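Local coordinates for protein predicted metal-dependent hydrolase of the TIM-barrel fold (Lactobacillus casei, PDB 2QPX) that is probably a zinc-dependent hydrolase of the amidohydrolase family, binding two zinc ions in a TIM-barrel fold, its substrate unknown, at residues 179-183 against 184-188; 199-203 against 204-208; 212-215 against 216-220. One frame throughout, in Å; residues are numbered along the deposited sequence.

Contact 1 of 3, residues 179-183 against 184-188; sequences EPVNV and IEAAA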
ATOM      1  N   GLU A 179      -4.747  22.446  -7.327  1.00 19.08           N
ATOM      2  CA  GLU A 179      -3.948  23.244  -8.247  1.00 20.26           C
ATOM      3  C   GLU A 179      -4.518  24.652  -8.249  1.00 17.45           C
ATOM      4  O   GLU A 179      -5.722  24.836  -8.102  1.00 17.69           O
ATOM      5  CB  GLU A 179      -3.978  22.635  -9.655  1.00 21.59           C
ATOM      6  CG  GLU A 179      -3.229  21.300  -9.792  1.00 26.82           C
ATOM      7  CD  GLU A 179      -3.135  20.776 -11.256  1.00 35.05           C
ATOM      8  OE1 GLU A 179      -4.168  20.385 -11.842  1.00 43.76           O
ATOM      9  OE2 GLU A 179      -2.005  20.759 -11.813  1.00 47.31           O
ATOM     10  N   PRO A 180      -3.670  25.652  -8.482  1.00 17.72           N
ATOM     11  CA  PRO A 180      -4.164  27.016  -8.547  1.00 15.55           C
ATOM     12  C   PRO A 180      -5.161  27.212  -9.684  1.00 16.13           C
ATOM     13  O   PRO A 180      -5.074  26.589 -10.745  1.00 18.30           O
ATOM     14  CB  PRO A 180      -2.912  27.865  -8.803  1.00 19.49           C
ATOM     15  CG  PRO A 180      -1.761  26.976  -8.605  1.00 23.08           C
ATOM     16  CD  PRO A 180      -2.214  25.557  -8.677  1.00 20.56           C
ATOM     17  N   VAL A 181      -6.103  28.094  -9.414  1.00 15.48           N
ATOM     18  CA  VAL A 181      -7.216  28.422 -10.312  1.00 16.14           C
ATOM     19  C   VAL A 181      -7.356  29.929 -10.449  1.00 17.20           C
ATOM     20  O   VAL A 181      -7.332  30.694  -9.472  1.00 17.41           O
ATOM     21  CB  VAL A 181      -8.560  27.871  -9.718  1.00 14.78           C
ATOM     22  CG1 VAL A 181      -9.765  28.278 -10.568  1.00 17.23           C
ATOM     23  CG2 VAL A 181      -8.470  26.334  -9.553  1.00 16.15           C
ATOM     24  N   ASN A 182      -7.510  30.385 -11.684  1.00 16.14           N
ATOM     25  CA  ASN A 182      -7.767  31.778 -11.990  0.50 15.83           C
ATOM     26  C   ASN A 182      -9.146  32.214 -11.493  1.00 16.73           C
ATOM     27  O   ASN A 182     -10.083  31.405 -11.499  1.00 17.39           O
ATOM     28  CB  ASN A 182      -7.657  31.958 -13.518  0.50 13.00           C
ATOM     29  CG  ASN A 182      -7.557  33.401 -13.933  0.50 12.97           C
ATOM     30  OD1 ASN A 182      -8.545  34.111 -14.046  0.50 14.00           O
ATOM     31  ND2 ASN A 182      -6.326  33.830 -14.213  0.50 16.28           N
ATOM     32  N   VAL A 183      -9.292  33.470 -11.120  1.00 16.52           N
ATOM     33  CA  VAL A 183     -10.565  34.004 -10.691  1.00 17.64           C
ATOM     34  C   VAL A 183     -11.672  33.814 -11.770  1.00 17.40           C
ATOM     35  O   VAL A 183     -12.817  33.649 -11.429  1.00 16.77           O
ATOM     36  CB  VAL A 183     -10.438  35.486 -10.247  1.00 17.36           C
ATOM     37  CG1 VAL A 183     -10.182  36.432 -11.462  1.00 18.33           C
ATOM     38  CG2 VAL A 183     -11.681  35.958  -9.497  1.00 19.40           C
ATOM     39  N   ILE A 184     -11.326  33.832 -13.053  1.00 16.03           N
ATOM     40  CA  ILE A 184     -12.319  33.643 -14.109  1.00 16.48           C
ATOM     41  C   ILE A 184     -13.015  32.284 -13.922  1.00 15.47           C
ATOM     42  O   ILE A 184     -14.256  32.179 -13.957  1.00 17.47           O
ATOM     43  CB  ILE A 184     -11.696  33.721 -15.508  1.00 16.73           C
ATOM     44  CG1 ILE A 184     -11.115  35.128 -15.766  1.00 16.55           C
ATOM     45  CG2 ILE A 184     -12.718  33.287 -16.564  1.00 17.86           C
ATOM     46  CD1 ILE A 184     -10.253  35.175 -17.007  1.00 18.48           C
ATOM     47  N   GLU A 185     -12.214  31.236 -13.754  1.00 17.05           N
ATOM     48  CA  GLU A 185     -12.731  29.883 -13.590  1.00 16.12           C
ATOM     49  C   GLU A 185     -13.445  29.696 -12.258  1.00 16.09           C
ATOM     50  O   GLU A 185     -14.439  28.952 -12.196  1.00 17.46           O
ATOM     51  CB  GLU A 185     -11.608  28.876 -13.765  1.00 17.23           C
ATOM     52  CG  GLU A 185     -11.310  28.563 -15.222  1.00 22.26           C
ATOM     53  CD  GLU A 185     -10.663  29.645 -15.980  1.00 31.52           C
ATOM     54  OE1 GLU A 185      -9.599  30.098 -15.518  1.00 31.58           O
ATOM     55  OE2 GLU A 185     -11.193  30.007 -17.071  1.00 33.48           O
ATOM     56  N   ALA A 186     -12.935  30.327 -11.219  1.00 15.69           N
ATOM     57  CA  ALA A 186     -13.576  30.274  -9.898  1.00 15.07           C
ATOM     58  C   ALA A 186     -14.960  30.903  -9.943  1.00 15.20           C
ATOM     59  O   ALA A 186     -15.943  30.308  -9.468  1.00 16.14           O
ATOM     60  CB  ALA A 186     -12.704  30.948  -8.838  1.00 14.98           C
ATOM     61  N   ALA A 187     -15.075  32.066 -10.576  1.00 16.32           N
ATOM     62  CA  ALA A 187     -16.332  32.778 -10.680  1.00 16.67           C
ATOM     63  C   ALA A 187     -17.327  32.033 -11.590  1.00 17.20           C
ATOM     64  O   ALA A 187     -18.518  31.978 -11.281  1.00 18.12           O
ATOM     65  CB  ALA A 187     -16.083  34.227 -11.145  1.00 17.57           C
ATOM     66  N   ALA A 188     -16.831  31.413 -12.659  1.00 17.35           N
ATOM     67  CA  ALA A 188     -17.668  30.575 -13.536  1.00 17.66           C
ATOM     68  C   ALA A 188     -18.193  29.366 -12.721  1.00 18.16           C
ATOM     69  O   ALA A 188     -19.346  28.958 -12.873  1.00 17.92           O
ATOM     70  CB  ALA A 188     -16.909  30.122 -14.748  1.00 18.70           C
TER
HETATM   71  O   HOH W   1      -7.748  28.535 -13.910  1.00 23.15           O

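Contact 2 of 3, residues 199-203 against 204-208; sequences KRLTS and KPLID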
ATOM      1  N   LYS A 199     -27.353  22.914  -3.085  1.00 23.68           N
ATOM      2  CA  LYS A 199     -26.666  23.631  -2.050  1.00 23.14           C
ATOM      3  C   LYS A 199     -25.216  23.163  -1.905  1.00 21.20           C
ATOM      4  O   LYS A 199     -24.304  23.988  -1.727  1.00 22.75           O
ATOM      5  CB  LYS A 199     -27.356  23.499  -0.684  1.00 24.74           C
ATOM      6  CG  LYS A 199     -26.699  24.411   0.359  1.00 27.97           C
ATOM      7  CD  LYS A 199     -27.345  24.382   1.736  1.00 26.79           C
ATOM      8  CE  LYS A 199     -26.642  25.300   2.683  1.00 27.21           C
ATOM      9  NZ  LYS A 199     -27.250  25.239   4.065  1.00 32.04           N
ATOM     10  N   ARG A 200     -25.008  21.864  -2.022  1.00 22.09           N
ATOM     11  CA  ARG A 200     -23.702  21.220  -1.838  0.50 22.46           C
ATOM     12  C   ARG A 200     -22.631  21.833  -2.754  1.00 21.89           C
ATOM     13  O   ARG A 200     -22.825  21.880  -3.960  1.00 21.48           O
ATOM     14  CB  ARG A 200     -23.883  19.738  -2.183  0.50 24.85           C
ATOM     15  CG  ARG A 200     -22.794  18.767  -1.805  0.50 28.73           C
ATOM     16  CD  ARG A 200     -23.304  17.311  -2.008  0.50 31.08           C
ATOM     17  NE  ARG A 200     -22.350  16.506  -2.763  0.50 33.43           N
ATOM     18  CZ  ARG A 200     -21.416  15.723  -2.238  0.50 39.30           C
ATOM     19  NH1 ARG A 200     -21.285  15.588  -0.923  0.50 46.73           N
ATOM     20  NH2 ARG A 200     -20.593  15.068  -3.042  0.50 41.77           N
ATOM     21  N   LEU A 201     -21.508  22.254  -2.185  1.00 19.66           N
ATOM     22  CA  LEU A 201     -20.370  22.772  -2.963  1.00 17.51           C
ATOM     23  C   LEU A 201     -19.541  21.581  -3.523  1.00 17.07           C
ATOM     24  O   LEU A 201     -18.968  20.805  -2.768  1.00 18.01           O
ATOM     25  CB  LEU A 201     -19.496  23.660  -2.095  1.00 17.50           C
ATOM     26  CG  LEU A 201     -18.221  24.205  -2.720  1.00 15.62           C
ATOM     27  CD1 LEU A 201     -18.521  24.927  -4.069  1.00 17.43           C
ATOM     28  CD2 LEU A 201     -17.488  25.080  -1.719  1.00 18.49           C
ATOM     29  N   THR A 202     -19.532  21.440  -4.841  1.00 17.64           N
ATOM     30  CA  THR A 202     -18.868  20.351  -5.549  1.00 16.53           C
ATOM     31  C   THR A 202     -17.967  20.826  -6.696  1.00 16.37           C
ATOM     32  O   THR A 202     -17.364  20.005  -7.378  1.00 19.30           O
ATOM     33  CB  THR A 202     -19.897  19.337  -6.102  1.00 20.12           C
ATOM     34  OG1 THR A 202     -20.722  19.971  -7.097  1.00 22.61           O
ATOM     35  CG2 THR A 202     -20.752  18.736  -4.943  1.00 22.11           C
ATOM     36  N   SER A 203     -17.854  22.136  -6.879  1.00 16.44           N
ATOM     37  CA  SER A 203     -17.056  22.699  -7.987  1.00 17.14           C
ATOM     38  C   SER A 203     -15.547  22.661  -7.640  1.00 16.02           C
ATOM     39  O   SER A 203     -15.123  23.353  -6.705  1.00 16.66           O
ATOM     40  CB  SER A 203     -17.419  24.162  -8.181  1.00 17.20           C
ATOM     41  OG  SER A 203     -16.529  24.794  -9.102  1.00 17.10           O
ATOM     42  N   LYS A 204     -14.770  21.858  -8.370  1.00 16.02           N
ATOM     43  CA  LYS A 204     -13.333  21.786  -8.181  1.00 15.30           C
ATOM     44  C   LYS A 204     -12.643  23.147  -8.415  1.00 15.27           C
ATOM     45  O   LYS A 204     -11.820  23.571  -7.589  1.00 15.34           O
ATOM     46  CB  LYS A 204     -12.696  20.657  -8.991  1.00 17.24           C
ATOM     47  CG  LYS A 204     -11.199  20.556  -8.739  1.00 18.03           C
ATOM     48  CD  LYS A 204     -10.647  19.274  -9.246  1.00 20.43           C
ATOM     49  CE  LYS A 204      -9.121  19.271  -9.353  1.00 20.50           C
ATOM     50  NZ  LYS A 204      -8.391  19.512  -8.087  1.00 21.65           N
ATOM     51  N   PRO A 205     -12.961  23.857  -9.516  1.00 16.41           N
ATOM     52  CA  PRO A 205     -12.349  25.172  -9.666  1.00 15.85           C
ATOM     53  C   PRO A 205     -12.603  26.105  -8.487  1.00 15.95           C
ATOM     54  O   PRO A 205     -11.677  26.771  -7.999  1.00 15.82           O
ATOM     55  CB  PRO A 205     -13.004  25.715 -10.953  1.00 16.61           C
ATOM     56  CG  PRO A 205     -13.502  24.536 -11.677  1.00 21.59           C
ATOM     57  CD  PRO A 205     -13.814  23.499 -10.666  1.00 17.12           C
ATOM     58  N   LEU A 206     -13.826  26.130  -7.980  1.00 14.80           N
ATOM     59  CA  LEU A 206     -14.116  27.030  -6.865  1.00 14.50           C
ATOM     60  C   LEU A 206     -13.507  26.561  -5.531  1.00 14.69           C
ATOM     61  O   LEU A 206     -12.971  27.383  -4.796  1.00 14.89           O
ATOM     62  CB  LEU A 206     -15.616  27.278  -6.749  1.00 15.67           C
ATOM     63  CG  LEU A 206     -16.040  28.302  -5.706  1.00 14.82           C
ATOM     64  CD1 LEU A 206     -15.364  29.680  -5.933  1.00 16.95           C
ATOM     65  CD2 LEU A 206     -17.595  28.411  -5.646  1.00 16.11           C
ATOM     66  N   ILE A 207     -13.568  25.270  -5.250  1.00 14.60           N
ATOM     67  CA  ILE A 207     -12.935  24.748  -4.022  1.00 13.88           C
ATOM     68  C   ILE A 207     -11.425  24.996  -4.042  1.00 13.57           C
ATOM     69  O   ILE A 207     -10.851  25.464  -3.048  1.00 14.75           O
ATOM     70  CB  ILE A 207     -13.246  23.235  -3.822  1.00 14.00           C
ATOM     71  CG1 ILE A 207     -14.724  23.082  -3.384  1.00 15.43           C
ATOM     72  CG2 ILE A 207     -12.346  22.619  -2.755  1.00 14.99           C
ATOM     73  CD1 ILE A 207     -15.263  21.621  -3.359  1.00 18.27           C
ATOM     74  N   ASP A 208     -10.764  24.715  -5.160  1.00 13.18           N
ATOM     75  CA  ASP A 208      -9.311  24.880  -5.219  1.00 13.47           C
ATOM     76  C   ASP A 208      -8.968  26.375  -5.121  1.00 14.31           C
ATOM     77  O   ASP A 208      -8.027  26.742  -4.376  1.00 14.45           O
ATOM     78  CB  ASP A 208      -8.712  24.262  -6.491  1.00 14.79           C
ATOM     79  CG  ASP A 208      -8.609  22.745  -6.453  1.00 17.90           C
ATOM     80  OD1 ASP A 208      -9.103  22.125  -5.492  1.00 19.01           O
ATOM     81  OD2 ASP A 208      -8.000  22.172  -7.423  1.00 18.65           O
TER

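Contact 3 of 3, residues 212-215 against 216-220; sequences YHVA and PFIIA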
ATOM      1  N   TYR A 212      -6.576  27.936  -2.001  1.00 14.55           N
ATOM      2  CA  TYR A 212      -5.370  28.737  -2.219  1.00 15.38           C
ATOM      3  C   TYR A 212      -5.532  30.132  -1.647  1.00 14.89           C
ATOM      4  O   TYR A 212      -4.610  30.683  -1.064  1.00 16.90           O
ATOM      5  CB  TYR A 212      -5.006  28.812  -3.716  1.00 15.24           C
ATOM      6  CG  TYR A 212      -4.186  27.607  -4.190  1.00 16.36           C
ATOM      7  CD1 TYR A 212      -4.786  26.409  -4.522  1.00 16.08           C
ATOM      8  CD2 TYR A 212      -2.776  27.656  -4.269  1.00 17.17           C
ATOM      9  CE1 TYR A 212      -4.039  25.323  -4.943  1.00 16.64           C
ATOM     10  CE2 TYR A 212      -2.023  26.543  -4.668  1.00 19.74           C
ATOM     11  CZ  TYR A 212      -2.653  25.390  -5.000  1.00 18.60           C
ATOM     12  OH  TYR A 212      -1.933  24.282  -5.394  1.00 21.05           O
ATOM     13  N   HIS A 213      -6.717  30.716  -1.792  1.00 13.89           N
ATOM     14  CA  HIS A 213      -6.949  32.081  -1.333  1.00 15.28           C
ATOM     15  C   HIS A 213      -7.203  32.242   0.161  1.00 15.30           C
ATOM     16  O   HIS A 213      -6.869  33.283   0.713  1.00 17.76           O
ATOM     17  CB  HIS A 213      -8.004  32.760  -2.193  1.00 16.09           C
ATOM     18  CG  HIS A 213      -7.507  33.098  -3.549  1.00 15.88           C
ATOM     19  ND1 HIS A 213      -7.125  34.384  -3.880  1.00 23.52           N
ATOM     20  CD2 HIS A 213      -7.201  32.325  -4.623  1.00 15.88           C
ATOM     21  CE1 HIS A 213      -6.677  34.401  -5.124  1.00 21.86           C
ATOM     22  NE2 HIS A 213      -6.673  33.171  -5.593  1.00 20.34           N
ATOM     23  N   VAL A 214      -7.717  31.231   0.852  1.00 14.70           N
ATOM     24  CA  VAL A 214      -7.893  31.365   2.281  1.00 15.49           C
ATOM     25  C   VAL A 214      -6.602  31.074   3.053  1.00 15.20           C
ATOM     26  O   VAL A 214      -6.507  31.438   4.220  1.00 16.41           O
ATOM     27  CB  VAL A 214      -9.065  30.524   2.868  1.00 15.83           C
ATOM     28  CG1 VAL A 214     -10.401  30.950   2.242  1.00 17.00           C
ATOM     29  CG2 VAL A 214      -8.786  29.022   2.773  1.00 16.50           C
ATOM     30  N   ALA A 215      -5.637  30.392   2.447  1.00 15.73           N
ATOM     31  CA  ALA A 215      -4.406  30.037   3.154  1.00 14.91           C
ATOM     32  C   ALA A 215      -3.760  31.239   3.864  1.00 15.04           C
ATOM     33  O   ALA A 215      -3.418  31.143   5.044  1.00 16.52           O
ATOM     34  CB  ALA A 215      -3.428  29.237   2.249  1.00 16.37           C
ATOM     35  N   PRO A 216      -3.557  32.369   3.158  1.00 16.10           N
ATOM     36  CA  PRO A 216      -2.960  33.526   3.858  1.00 16.85           C
ATOM     37  C   PRO A 216      -3.808  34.042   5.033  1.00 17.45           C
ATOM     38  O   PRO A 216      -3.260  34.524   6.025  1.00 19.55           O
ATOM     39  CB  PRO A 216      -2.858  34.586   2.762  1.00 19.65           C
ATOM     40  CG  PRO A 216      -3.142  33.904   1.517  1.00 23.63           C
ATOM     41  CD  PRO A 216      -3.737  32.608   1.720  1.00 17.32           C
ATOM     42  N   PHE A 217      -5.137  33.963   4.912  1.00 17.70           N
ATOM     43  CA  PHE A 217      -6.016  34.397   5.972  1.00 16.99           C
ATOM     44  C   PHE A 217      -5.849  33.527   7.222  1.00 16.12           C
ATOM     45  O   PHE A 217      -5.967  34.003   8.349  1.00 19.18           O
ATOM     46  CB  PHE A 217      -7.488  34.359   5.598  1.00 17.46           C
ATOM     47  CG  PHE A 217      -7.848  34.965   4.258  1.00 18.98           C
ATOM     48  CD1 PHE A 217      -7.121  35.989   3.691  1.00 22.00           C
ATOM     49  CD2 PHE A 217      -9.024  34.568   3.631  1.00 20.15           C
ATOM     50  CE1 PHE A 217      -7.522  36.549   2.468  1.00 22.08           C
ATOM     51  CE2 PHE A 217      -9.392  35.102   2.404  1.00 20.39           C
ATOM     52  CZ  PHE A 217      -8.650  36.101   1.856  1.00 20.58           C
ATOM     53  N   ILE A 218      -5.640  32.228   6.996  1.00 15.62           N
ATOM     54  CA  ILE A 218      -5.492  31.252   8.057  1.00 15.42           C
ATOM     55  C   ILE A 218      -4.113  31.436   8.715  1.00 15.53           C
ATOM     56  O   ILE A 218      -4.025  31.457   9.963  1.00 17.36           O
ATOM     57  CB  ILE A 218      -5.691  29.800   7.535  1.00 14.78           C
ATOM     58  CG1 ILE A 218      -7.163  29.652   7.060  1.00 14.07           C
ATOM     59  CG2 ILE A 218      -5.238  28.761   8.602  1.00 15.70           C
ATOM     60  CD1 ILE A 218      -7.500  28.281   6.357  1.00 15.57           C
ATOM     61  N   ILE A 219      -3.068  31.576   7.909  1.00 16.05           N
ATOM     62  CA  ILE A 219      -1.706  31.860   8.398  1.00 16.84           C
ATOM     63  C   ILE A 219      -1.740  33.104   9.298  1.00 18.45           C
ATOM     64  O   ILE A 219      -1.128  33.110  10.387  1.00 19.41           O
ATOM     65  CB  ILE A 219      -0.686  32.034   7.232  1.00 16.89           C
ATOM     66  CG1 ILE A 219      -0.455  30.719   6.475  1.00 17.84           C
ATOM     67  CG2 ILE A 219       0.671  32.584   7.768  1.00 18.43           C
ATOM     68  CD1 ILE A 219       0.275  30.875   5.119  1.00 18.44           C
ATOM     69  N   ALA A 220      -2.441  34.157   8.882  1.00 16.73           N
ATOM     70  CA  ALA A 220      -2.465  35.401   9.663  1.00 18.06           C
ATOM     71  C   ALA A 220      -3.083  35.191  11.041  1.00 19.06           C
ATOM     72  O   ALA A 220      -2.686  35.877  11.984  1.00 21.71           O
ATOM     73  CB  ALA A 220      -3.204  36.513   8.917  1.00 19.30           C
TER

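Contact 1 of 3, residues 179-183 against 184-188
The amide of N182, in the conformer described, lies alongside the side chain of I184, both pointing the same way, and its OD1 is 3.3 Å from I184 CG1. That same oxygen accepts the backbone N-H of I184: N182 OD1 to I184 N is 3.0 Å, nearly straight at 171°, with the donor in the amide plane on a lone pair. CG anti to the backbone N (chi1 -165°) carries the amide forward over the first turn, to the I184 N-H. An asparagine suits this place, since a short chain ending in a carbonyl can replace the acceptor that the first turn lacks. The backbone oxygen of N182 takes the next bond, from A186 N at 3.1 Å, and V183 O receives A187 N at 2.9 Å, so the regular helical pattern starts at once. E185 folds back toward the cap through a bend at chi2 (71°), which brings its OE1 to 3.4 Å from N182 CB. A water accepts from N182 N and donates to E185 OE1, linking the cap with the first turn. On the inner side, V181 CG1 rests 3.7 Å from E185 CB and, more loosely, 4.3 Å from A186 CB; the small methyl of A186 lets Y209 of helix 204-221 and F144 of helix 144-156 pack against it. In this conformer N182 is an asparagine N-cap, opening helix 183-196 at the protein surface.

Contact 2 of 3, residues 199-203 against 204-208
Residues 199-203 run as an irregular connection out of helix 183-196, and the chain turns into helix 204-221 directly after S203. This is a serine N-cap: the backbone oxygen of S203 accepts from I207 N at 2.9 Å as the first helical bond, while its hydroxyl oxygen accepts from L206 N at 3.2 Å. The hydroxyl thus serves the L206 N-H, which has no carbonyl of an earlier helical turn, and the regular i+4 pattern begins with the next N-H, that of I207. With OG anti to the backbone N (chi1 171°), S203 OG lies over the turn and 3.4 Å from P205 CD. Proline fits the first turn well, because its missing N-H is not needed there and its ring favours helical phi.

Toward the interior, L201 meets two side chains. L201 CG packs 3.7 Å from I207 CG1, the two side chains running antiparallel alongside each other, and L201 CD1 touches L206 CD2, the two leucines set roughly perpendicular. Branched aliphatic residues suit this buried corner, where W193 of helix 183-196 borders both leucines and A134 of helix 130-138 lies against L201. K204 reaches one turn ahead to D208. Its NZ donates to H177 O, and a bend at chi4 (60°) also brings it into a salt bridge with D208 OD2, 2.8 Å away on the syn side and 19° out of the carboxylate plane.

Contact 3 of 3, residues 212-215 against 216-220
F217 lays its ring across the helix so that one face covers the backbone carbonyl of H213, whose oxygen stands 3.4 Å above the ring plane, over its centre. A chi1 of -47° sets CG beside the backbone N, which turns the ring back over the preceding turn. Beside this, F217 CD2 approaches V214 CG1 at 4.1 Å, the valine standing nearly square to the phenylalanine side chain. The other methyl, V214 CG2, meets CD1 of I218, one turn on, at 3.9 Å, so this valine touches the aromatic ring with one branch and the isoleucine with the other. A compact, forked side chain suits this place.

What sets these neighbours in place is a helix with a proline inside it. The P216 ring takes the place of a backbone bond to the preceding turn: P216 CD lies 3.5 Å from Y212 O and is also close to H213 O. The ring packs tightly against the residue before it, with A215 CB only 3.4 Å from P216 CD. Alanine suits this place, its methyl being small enough to lie beside the proline ring. Neither P216 N, which has no hydrogen, nor F217 N is bonded to the turn before, and helix 204-221 is kinked there. Beyond it the pattern returns: V214 O accepts from I218 N at 3.0 Å, and A215 O accepts from I219 N at 2.9 Å in an almost straight bond (175°). I218 N also makes a weak second bond to A215 O.

Farther out, helix 144-156 flanks the aromatic side, where W148 touches H213, V214 and F217, and K156 makes a cation-pi contact with the F217 ring. A215 faces Y249 and F253 of helix 247-253, while I218 and I219 both reach L258.

How the contacts relate
Along the chain the three contacts come in series, none nested in or crossing another. Contact 1 ends the loop that follows helix 170-173 and opens helix 183-196; contact 2 ends the short connection after that helix and opens helix 204-221; contact 3 lies farther along the same helix, which leads on to strand 225-229. The centres of contacts 1 and 2 are about 11 Å apart, and they touch directly: V181 packs against P205 and D208, and E179 N probably bonds to D208 OD2. Contact 1 also meets contact 3, where E179 and P180 lie against Y212. The loop at 179-183 thus packs along helix 204-221, touching both its capped start and the segment 212-215.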